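Local coordinates for protein BrkA translocator (Bordetella pertussis, PDB 3QQ2) that forms the outer-membrane beta-barrel translocator domain of the serum-resistance autotransporter BrkA, the pore through which its passenger domain reaches the bacterial surface, at residues Tyr133-Arg146 with Pro158-Tyr172. The protein carries 1 engineered substitution. Residues are numbered along the deposited sequence; the frame is centred on the assembly and turned at random.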
ATOM      1  N   TYR A 133      -9.346  -4.579   3.840  1.00 69.33           N
ATOM      2  CA  TYR A 133      -8.901  -5.682   4.710  1.00 69.15           C
ATOM      3  C   TYR A 133      -9.593  -5.791   6.071  1.00 68.09           C
ATOM      4  O   TYR A 133     -10.156  -4.819   6.569  1.00 67.35           O
ATOM      5  CB  TYR A 133      -7.404  -5.582   4.936  1.00 69.79           C
ATOM      6  CG  TYR A 133      -7.002  -4.247   5.491  1.00 69.19           C
ATOM      7  CD1 TYR A 133      -6.792  -3.169   4.637  1.00 70.44           C
ATOM      8  CD2 TYR A 133      -6.841  -4.053   6.866  1.00 65.92           C
ATOM      9  CE1 TYR A 133      -6.430  -1.933   5.125  1.00 70.06           C
ATOM     10  CE2 TYR A 133      -6.488  -2.823   7.366  1.00 66.12           C
ATOM     11  CZ  TYR A 133      -6.280  -1.762   6.479  1.00 68.57           C
ATOM     12  OH  TYR A 133      -5.904  -0.518   6.918  1.00 69.43           O
ATOM     13  N   ARG A 134      -9.521  -6.988   6.668  1.00 68.86           N
ATOM     14  CA  ARG A 134     -10.022  -7.246   8.025  1.00 68.09           C
ATOM     15  C   ARG A 134      -8.886  -7.109   9.023  1.00 68.01           C
ATOM     16  O   ARG A 134      -7.726  -7.302   8.686  1.00 68.59           O
ATOM     17  CB  ARG A 134     -10.684  -8.633   8.158  1.00 67.92           C
ATOM     18  CG  ARG A 134     -11.927  -8.880   7.260  1.00 71.34           C
ATOM     19  CD  ARG A 134     -12.829 -10.092   7.726  1.00 76.95           C
ATOM     20  NE  ARG A 134     -13.979  -9.701   8.569  1.00 79.99           N
ATOM     21  CZ  ARG A 134     -14.142 -10.005   9.869  1.00 81.49           C
ATOM     22  NH1 ARG A 134     -13.222 -10.736  10.509  1.00 82.73           N
ATOM     23  NH2 ARG A 134     -15.237  -9.579  10.536  1.00 79.62           N
ATOM     24  N   THR A 135      -9.251  -6.776  10.256  1.00 67.58           N
ATOM     25  CA  THR A 135      -8.320  -6.483  11.339  1.00 68.04           C
ATOM     26  C   THR A 135      -8.954  -6.880  12.667  1.00 66.87           C
ATOM     27  O   THR A 135     -10.179  -7.018  12.758  1.00 66.06           O
ATOM     28  CB  THR A 135      -8.015  -4.991  11.348  1.00 68.26           C
ATOM     29  OG1 THR A 135      -6.981  -4.736  10.401  1.00 70.67           O
ATOM     30  CG2 THR A 135      -7.544  -4.527  12.712  1.00 68.91           C
ATOM     31  N   SER A 136      -8.128  -7.046  13.698  1.00 66.97           N
ATOM     32  CA  SER A 136      -8.629  -7.406  15.029  1.00 65.97           C
ATOM     33  C   SER A 136      -8.310  -6.387  16.089  1.00 65.32           C
ATOM     34  O   SER A 136      -7.216  -5.842  16.116  1.00 66.74           O
ATOM     35  CB  SER A 136      -8.088  -8.765  15.474  1.00 66.67           C
ATOM     36  OG  SER A 136      -8.951  -9.792  15.021  1.00 67.70           O
ATOM     37  N   GLY A 137      -9.275  -6.132  16.967  1.00 63.72           N
ATOM     38  CA  GLY A 137      -9.051  -5.239  18.085  1.00 62.62           C
ATOM     39  C   GLY A 137      -9.476  -5.807  19.414  1.00 61.61           C
ATOM     40  O   GLY A 137     -10.361  -6.653  19.498  1.00 61.71           O
ATOM     41  N   ALA A 138      -8.834  -5.339  20.460  1.00 61.14           N
ATOM     42  CA  ALA A 138      -9.293  -5.567  21.789  1.00 60.44           C
ATOM     43  C   ALA A 138      -9.188  -4.237  22.511  1.00 60.94           C
ATOM     44  O   ALA A 138      -8.345  -3.397  22.183  1.00 61.99           O
ATOM     45  CB  ALA A 138      -8.426  -6.565  22.443  1.00 61.49           C
ATOM     46  N   ALA A 139     -10.027  -4.040  23.511  1.00 60.43           N
ATOM     47  CA  ALA A 139      -9.962  -2.842  24.309  1.00 60.59           C
ATOM     48  C   ALA A 139     -10.345  -3.230  25.704  1.00 61.37           C
ATOM     49  O   ALA A 139     -11.407  -3.830  25.922  1.00 61.19           O
ATOM     50  CB  ALA A 139     -10.912  -1.829  23.768  1.00 59.75           C
ATOM     51  N   TRP A 140      -9.476  -2.932  26.651  1.00 63.09           N
ATOM     52  CA  TRP A 140      -9.768  -3.235  28.031  1.00 65.04           C
ATOM     53  C   TRP A 140      -9.719  -1.933  28.791  1.00 65.97           C
ATOM     54  O   TRP A 140      -8.775  -1.164  28.660  1.00 67.29           O
ATOM     55  CB  TRP A 140      -8.758  -4.242  28.577  1.00 66.56           C
ATOM     56  CG  TRP A 140      -8.768  -4.452  30.103  1.00 70.60           C
ATOM     57  CD1 TRP A 140      -9.452  -5.407  30.794  1.00 71.02           C
ATOM     58  CD2 TRP A 140      -8.023  -3.704  31.097  1.00 74.38           C
ATOM     59  NE1 TRP A 140      -9.186  -5.312  32.136  1.00 72.30           N
ATOM     60  CE2 TRP A 140      -8.316  -4.277  32.354  1.00 74.55           C
ATOM     61  CE3 TRP A 140      -7.149  -2.597  31.044  1.00 75.95           C
ATOM     62  CZ2 TRP A 140      -7.763  -3.788  33.555  1.00 76.92           C
ATOM     63  CZ3 TRP A 140      -6.600  -2.109  32.245  1.00 77.79           C
ATOM     64  CH2 TRP A 140      -6.913  -2.710  33.480  1.00 77.70           C
ATOM     65  N   SER A 141     -10.736  -1.659  29.585  1.00 66.29           N
ATOM     66  CA  SER A 141     -10.713  -0.431  30.345  1.00 67.24           C
ATOM     67  C   SER A 141     -11.124  -0.700  31.754  1.00 67.89           C
ATOM     68  O   SER A 141     -11.836  -1.657  32.055  1.00 67.63           O
ATOM     69  CB  SER A 141     -11.655   0.585  29.748  1.00 66.58           C
ATOM     70  OG  SER A 141     -12.980   0.141  29.951  1.00 67.75           O
ATOM     71  N   LEU A 142     -10.661   0.175  32.619  1.00 69.30           N
ATOM     72  CA  LEU A 142     -10.919   0.060  34.022  1.00 70.58           C
ATOM     73  C   LEU A 142     -11.191   1.465  34.488  1.00 71.36           C
ATOM     74  O   LEU A 142     -10.449   2.395  34.169  1.00 72.07           O
ATOM     75  CB  LEU A 142      -9.720  -0.552  34.750  1.00 71.87           C
ATOM     76  CG  LEU A 142      -9.807  -0.867  36.245  1.00 72.11           C
ATOM     77  CD1 LEU A 142      -9.521   0.382  37.036  1.00 71.63           C
ATOM     78  CD2 LEU A 142     -11.143  -1.508  36.654  1.00 69.34           C
ATOM     79  N   GLU A 143     -12.272   1.602  35.241  1.00 71.79           N
ATOM     80  CA  GLU A 143     -12.793   2.887  35.599  1.00 72.28           C
ATOM     81  C   GLU A 143     -13.361   2.834  36.979  1.00 73.21           C
ATOM     82  O   GLU A 143     -13.988   1.857  37.347  1.00 73.06           O
ATOM     83  CB  GLU A 143     -13.882   3.224  34.634  1.00 70.81           C
ATOM     84  CG  GLU A 143     -14.694   4.380  35.037  1.00 72.92           C
ATOM     85  CD  GLU A 143     -15.850   4.548  34.103  1.00 74.52           C
ATOM     86  OE1 GLU A 143     -16.979   4.766  34.592  1.00 74.86           O
ATOM     87  OE2 GLU A 143     -15.630   4.427  32.875  1.00 75.41           O
ATOM     88  N   GLY A 144     -13.130   3.898  37.737  1.00 75.00           N
ATOM     89  CA  GLY A 144     -13.639   4.027  39.107  1.00 77.06           C
ATOM     90  C   GLY A 144     -13.947   5.473  39.507  1.00 78.16           C
ATOM     91  O   GLY A 144     -13.701   6.411  38.731  1.00 78.37           O
ATOM     92  N   GLY A 145     -14.484   5.660  40.712  1.00 79.10           N
ATOM     93  CA  GLY A 145     -14.836   6.993  41.184  1.00 79.77           C
ATOM     94  C   GLY A 145     -15.765   7.014  42.379  1.00 80.52           C
ATOM     95  O   GLY A 145     -16.292   5.981  42.796  1.00 79.95           O
ATOM     96  N   ARG A 146     -15.961   8.211  42.927  1.00 81.57           N
ATOM     97  CA  ARG A 146     -16.756   8.374  44.125  1.00 82.86           C
ATOM     98  C   ARG A 146     -17.805   9.459  43.993  1.00 82.46           C
ATOM     99  O   ARG A 146     -17.581  10.471  43.335  1.00 82.29           O
ATOM    100  CB  ARG A 146     -15.858   8.669  45.313  1.00 84.90           C
ATOM    101  CG  ARG A 146     -16.578   8.522  46.621  1.00 87.88           C
ATOM    102  CD  ARG A 146     -15.611   8.336  47.755  1.00 92.22           C
ATOM    103  NE  ARG A 146     -16.302   8.286  49.038  1.00 95.65           N
ATOM    104  CZ  ARG A 146     -15.693   8.377  50.216  1.00 98.83           C
ATOM    105  NH1 ARG A 146     -14.370   8.517  50.281  1.00 99.54           N
ATOM    106  NH2 ARG A 146     -16.411   8.323  51.328  1.00100.20           N
ATOM    107  N   PRO A 158     -15.825  12.785  41.280  1.00 81.44           N
ATOM    108  CA  PRO A 158     -14.553  12.588  40.591  1.00 81.86           C
ATOM    109  C   PRO A 158     -14.473  11.190  39.994  1.00 80.93           C
ATOM    110  O   PRO A 158     -14.913  10.227  40.626  1.00 80.54           O
ATOM    111  CB  PRO A 158     -13.518  12.746  41.706  1.00 83.64           C
ATOM    112  CG  PRO A 158     -14.273  12.539  42.979  1.00 84.27           C
ATOM    113  CD  PRO A 158     -15.651  13.036  42.722  1.00 83.29           C
ATOM    114  N   GLN A 159     -13.914  11.085  38.792  1.00 80.73           N
ATOM    115  CA  GLN A 159     -13.789   9.790  38.136  1.00 80.50           C
ATOM    116  C   GLN A 159     -12.441   9.581  37.426  1.00 81.03           C
ATOM    117  O   GLN A 159     -11.856  10.507  36.868  1.00 81.91           O
ATOM    118  CB  GLN A 159     -14.967   9.549  37.180  1.00 78.91           C
ATOM    119  CG  GLN A 159     -15.116  10.592  36.053  1.00 80.19           C
ATOM    120  CD  GLN A 159     -16.578  10.891  35.678  1.00 81.08           C
ATOM    121  OE1 GLN A 159     -16.871  11.305  34.543  1.00 81.54           O
ATOM    122  NE2 GLN A 159     -17.496  10.700  36.630  1.00 80.84           N
ATOM    123  N   ALA A 160     -11.958   8.347  37.456  1.00 81.00           N
ATOM    124  CA  ALA A 160     -10.726   7.988  36.775  1.00 81.30           C
ATOM    125  C   ALA A 160     -10.931   6.760  35.863  1.00 79.80           C
ATOM    126  O   ALA A 160     -11.591   5.786  36.235  1.00 79.04           O
ATOM    127  CB  ALA A 160      -9.613   7.766  37.784  1.00 82.73           C
ATOM    128  N   GLU A 161     -10.386   6.849  34.657  1.00 79.31           N
ATOM    129  CA  GLU A 161     -10.509   5.814  33.663  1.00 78.12           C
ATOM    130  C   GLU A 161      -9.178   5.630  32.936  1.00 78.51           C
ATOM    131  O   GLU A 161      -8.696   6.513  32.217  1.00 78.57           O
ATOM    132  CB  GLU A 161     -11.642   6.137  32.665  1.00 77.16           C
ATOM    133  CG  GLU A 161     -11.886   5.003  31.608  1.00 78.26           C
ATOM    134  CD  GLU A 161     -12.970   5.317  30.555  1.00 79.84           C
ATOM    135  OE1 GLU A 161     -12.884   6.374  29.864  1.00 81.92           O
ATOM    136  OE2 GLU A 161     -13.899   4.485  30.408  1.00 77.43           O
ATOM    137  N   VAL A 162      -8.577   4.471  33.152  1.00 78.62           N
ATOM    138  CA  VAL A 162      -7.483   4.005  32.308  1.00 78.81           C
ATOM    139  C   VAL A 162      -8.062   3.082  31.215  1.00 76.62           C
ATOM    140  O   VAL A 162      -8.989   2.330  31.460  1.00 75.11           O
ATOM    141  CB  VAL A 162      -6.359   3.341  33.159  1.00 80.39           C
ATOM    142  CG1 VAL A 162      -6.898   2.887  34.506  1.00 81.04           C
ATOM    143  CG2 VAL A 162      -5.705   2.171  32.427  1.00 80.84           C
ATOM    144  N   MET A 163      -7.532   3.178  30.007  1.00 76.59           N
ATOM    145  CA  MET A 163      -8.011   2.380  28.884  1.00 75.85           C
ATOM    146  C   MET A 163      -6.815   1.820  28.089  1.00 76.91           C
ATOM    147  O   MET A 163      -5.873   2.547  27.785  1.00 78.19           O
ATOM    148  CB  MET A 163      -8.937   3.235  28.014  1.00 74.89           C
ATOM    149  CG  MET A 163      -9.100   2.800  26.576  1.00 75.35           C
ATOM    150  SD  MET A 163     -10.694   2.019  26.272  1.00 78.48           S
ATOM    151  CE  MET A 163     -10.591   1.754  24.503  1.00 75.98           C
ATOM    152  N   LEU A 164      -6.838   0.517  27.798  1.00 76.64           N
ATOM    153  CA  LEU A 164      -5.800  -0.130  26.985  1.00 77.46           C
ATOM    154  C   LEU A 164      -6.455  -0.721  25.759  1.00 76.09           C
ATOM    155  O   LEU A 164      -7.522  -1.308  25.859  1.00 75.37           O
ATOM    156  CB  LEU A 164      -5.070  -1.248  27.751  1.00 78.35           C
ATOM    157  CG  LEU A 164      -4.435  -1.083  29.155  1.00 81.43           C
ATOM    158  CD1 LEU A 164      -3.387  -2.182  29.457  1.00 81.90           C
ATOM    159  CD2 LEU A 164      -3.811   0.302  29.405  1.00 84.01           C
ATOM    160  N   TRP A 165      -5.845  -0.556  24.596  1.00 76.55           N
ATOM    161  CA  TRP A 165      -6.335  -1.288  23.447  1.00 76.13           C
ATOM    162  C   TRP A 165      -5.301  -1.567  22.374  1.00 76.53           C
ATOM    163  O   TRP A 165      -4.353  -0.789  22.212  1.00 77.58           O
ATOM    164  CB  TRP A 165      -7.545  -0.602  22.851  1.00 75.69           C
ATOM    165  CG  TRP A 165      -7.279   0.705  22.319  1.00 79.30           C
ATOM    166  CD1 TRP A 165      -7.414   1.873  22.967  1.00 82.63           C
ATOM    167  CD2 TRP A 165      -6.842   1.014  20.997  1.00 83.70           C
ATOM    168  NE1 TRP A 165      -7.083   2.915  22.139  1.00 85.55           N
ATOM    169  CE2 TRP A 165      -6.730   2.413  20.916  1.00 85.79           C
ATOM    170  CE3 TRP A 165      -6.518   0.241  19.871  1.00 85.89           C
ATOM    171  CZ2 TRP A 165      -6.306   3.070  19.752  1.00 88.49           C
ATOM    172  CZ3 TRP A 165      -6.102   0.894  18.704  1.00 87.68           C
ATOM    173  CH2 TRP A 165      -6.001   2.293  18.657  1.00 89.06           C
ATOM    174  N   ARG A 166      -5.495  -2.681  21.657  1.00 75.07           N
ATOM    175  CA  ARG A 166      -4.643  -3.030  20.540  1.00 75.29           C
ATOM    176  C   ARG A 166      -5.419  -3.291  19.281  1.00 73.63           C
ATOM    177  O   ARG A 166      -6.474  -3.891  19.287  1.00 72.31           O
ATOM    178  CB  ARG A 166      -3.703  -4.206  20.824  1.00 76.65           C
ATOM    179  CG  ARG A 166      -2.387  -4.046  19.993  1.00 81.52           C
ATOM    180  CD  ARG A 166      -1.724  -5.336  19.466  1.00 85.79           C
ATOM    181  NE  ARG A 166      -0.676  -5.851  20.352  1.00 89.71           N
ATOM    182  CZ  ARG A 166      -0.791  -6.938  21.123  1.00 91.54           C
ATOM    183  NH1 ARG A 166      -1.912  -7.665  21.135  1.00 90.96           N
ATOM    184  NH2 ARG A 166       0.231  -7.314  21.880  1.00 93.38           N
ATOM    185  N   THR A 167      -4.844  -2.839  18.187  1.00 74.04           N
ATOM    186  CA  THR A 167      -5.315  -3.114  16.860  1.00 73.11           C
ATOM    187  C   THR A 167      -4.275  -4.034  16.237  1.00 73.94           C
ATOM    188  O   THR A 167      -3.100  -3.974  16.621  1.00 75.15           O
ATOM    189  CB  THR A 167      -5.467  -1.778  16.121  1.00 73.57           C
ATOM    190  OG1 THR A 167      -6.837  -1.611  15.752  1.00 72.67           O
ATOM    191  CG2 THR A 167      -4.534  -1.642  14.892  1.00 75.39           C
ATOM    192  N   SER A 168      -4.701  -4.900  15.316  1.00 73.21           N
ATOM    193  CA  SER A 168      -3.794  -5.862  14.665  1.00 74.13           C
ATOM    194  C   SER A 168      -3.242  -5.282  13.381  1.00 75.88           C
ATOM    195  O   SER A 168      -3.839  -4.358  12.821  1.00 75.40           O
ATOM    196  CB  SER A 168      -4.491  -7.195  14.383  1.00 73.05           C
ATOM    197  OG  SER A 168      -5.430  -7.092  13.324  1.00 71.93           O
ATOM    198  N   GLY A 169      -2.111  -5.815  12.926  1.00 78.09           N
ATOM    199  CA  GLY A 169      -1.477  -5.356  11.696  1.00 81.01           C
ATOM    200  C   GLY A 169      -1.696  -6.302  10.534  1.00 82.65           C
ATOM    201  O   GLY A 169      -2.278  -7.373  10.707  1.00 81.68           O
ATOM    202  N   LYS A 170      -1.243  -5.886   9.350  1.00 85.61           N
ATOM    203  CA  LYS A 170      -1.210  -6.700   8.118  1.00 87.89           C
ATOM    204  C   LYS A 170      -0.196  -6.060   7.189  1.00 91.10           C
ATOM    205  O   LYS A 170      -0.044  -4.843   7.189  1.00 91.38           O
ATOM    206  CB  LYS A 170      -2.571  -6.742   7.409  1.00 86.55           C
ATOM    207  CG  LYS A 170      -3.416  -7.969   7.714  1.00 86.07           C
ATOM    208  CD  LYS A 170      -4.709  -8.002   6.894  1.00 86.82           C
ATOM    209  CE  LYS A 170      -5.518  -9.299   7.145  1.00 86.98           C
ATOM    210  NZ  LYS A 170      -6.829  -9.376   6.382  1.00 86.80           N
ATOM    211  N   ARG A 171       0.491  -6.882   6.397  1.00 94.31           N
ATOM    212  CA  ARG A 171       1.526  -6.413   5.465  1.00 98.21           C
ATOM    213  C   ARG A 171       1.861  -7.482   4.429  1.00100.21           C
ATOM    214  O   ARG A 171       2.219  -8.605   4.791  1.00100.78           O
ATOM    215  CB  ARG A 171       2.794  -6.022   6.231  1.00 99.87           C
ATOM    216  CG  ARG A 171       4.013  -5.611   5.373  1.00104.42           C
ATOM    217  CD  ARG A 171       5.294  -5.919   6.138  1.00108.06           C
ATOM    218  NE  ARG A 171       4.998  -5.995   7.573  1.00107.90           N
ATOM    219  CZ  ARG A 171       5.869  -6.306   8.528  1.00109.29           C
ATOM    220  NH1 ARG A 171       7.140  -6.581   8.223  1.00112.25           N
ATOM    221  NH2 ARG A 171       5.458  -6.342   9.796  1.00106.90           N
ATOM    222  N   TYR A 172       1.747  -7.123   3.149  1.00101.97           N
ATOM    223  CA  TYR A 172       2.090  -8.015   2.024  1.00104.33           C
ATOM    224  C   TYR A 172       3.089  -7.313   1.090  1.00107.05           C
ATOM    225  O   TYR A 172       3.709  -6.323   1.498  1.00107.91           O
ATOM    226  CB  TYR A 172       0.827  -8.511   1.282  1.00103.46           C
ATOM    227  CG  TYR A 172      -0.453  -7.732   1.573  1.00102.81           C
ATOM    228  CD1 TYR A 172      -1.229  -7.216   0.532  1.00104.28           C
ATOM    229  CD2 TYR A 172      -0.904  -7.528   2.894  1.00101.69           C
ATOM    230  CE1 TYR A 172      -2.414  -6.503   0.794  1.00102.13           C
ATOM    231  CE2 TYR A 172      -2.071  -6.809   3.162  1.00 99.97           C
ATOM    232  CZ  TYR A 172      -2.813  -6.306   2.105  1.00100.29           C
ATOM    233  OH  TYR A 172      -3.954  -5.607   2.361  1.00 99.18           O
TER
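Trp140 and Leu164 face each other in a hydrogen-bonded antiparallel pair, their side chains lying side by side on the outer surface of a transmembrane barrel. With Trp140 CG anti to the backbone N (chi1 168°), the indole meets Leu164 with its edge, CE3 standing 3.6 Å from Leu164 CG. Beneath them the ladder is close: Leu164 N reaches Trp140 O at 2.7 Å, and further bonds run on to Arg146 N and Pro158 O. On the other face, Met163, from the next pair along, bends at chi2 (105°) to set its CE 3.7 Å from Ala139 CB, and Trp165, directly opposite Ala139, lays its CB against the same methyl. Farther along this face, the extended Glu143 and Glu161 bring two like-charged carboxylates together, Glu143 OE2 lying 3.0 Å from Glu161 OE2 with the planes 70° apart; Glu161 OE1 is in a salt bridge to Arg191. Toward Ser168 the ladder loosens. Ser168 OG replaces a backbone carbonyl, accepting from Ser136 N at 2.7 Å, and past it the extended Lys170 gives Arg134 O just a weak bond. The hairpin is flanked by strand 104-120 beside 133-146 and by strand 186-201 beside 158-167, continuing the antiparallel barrel wall.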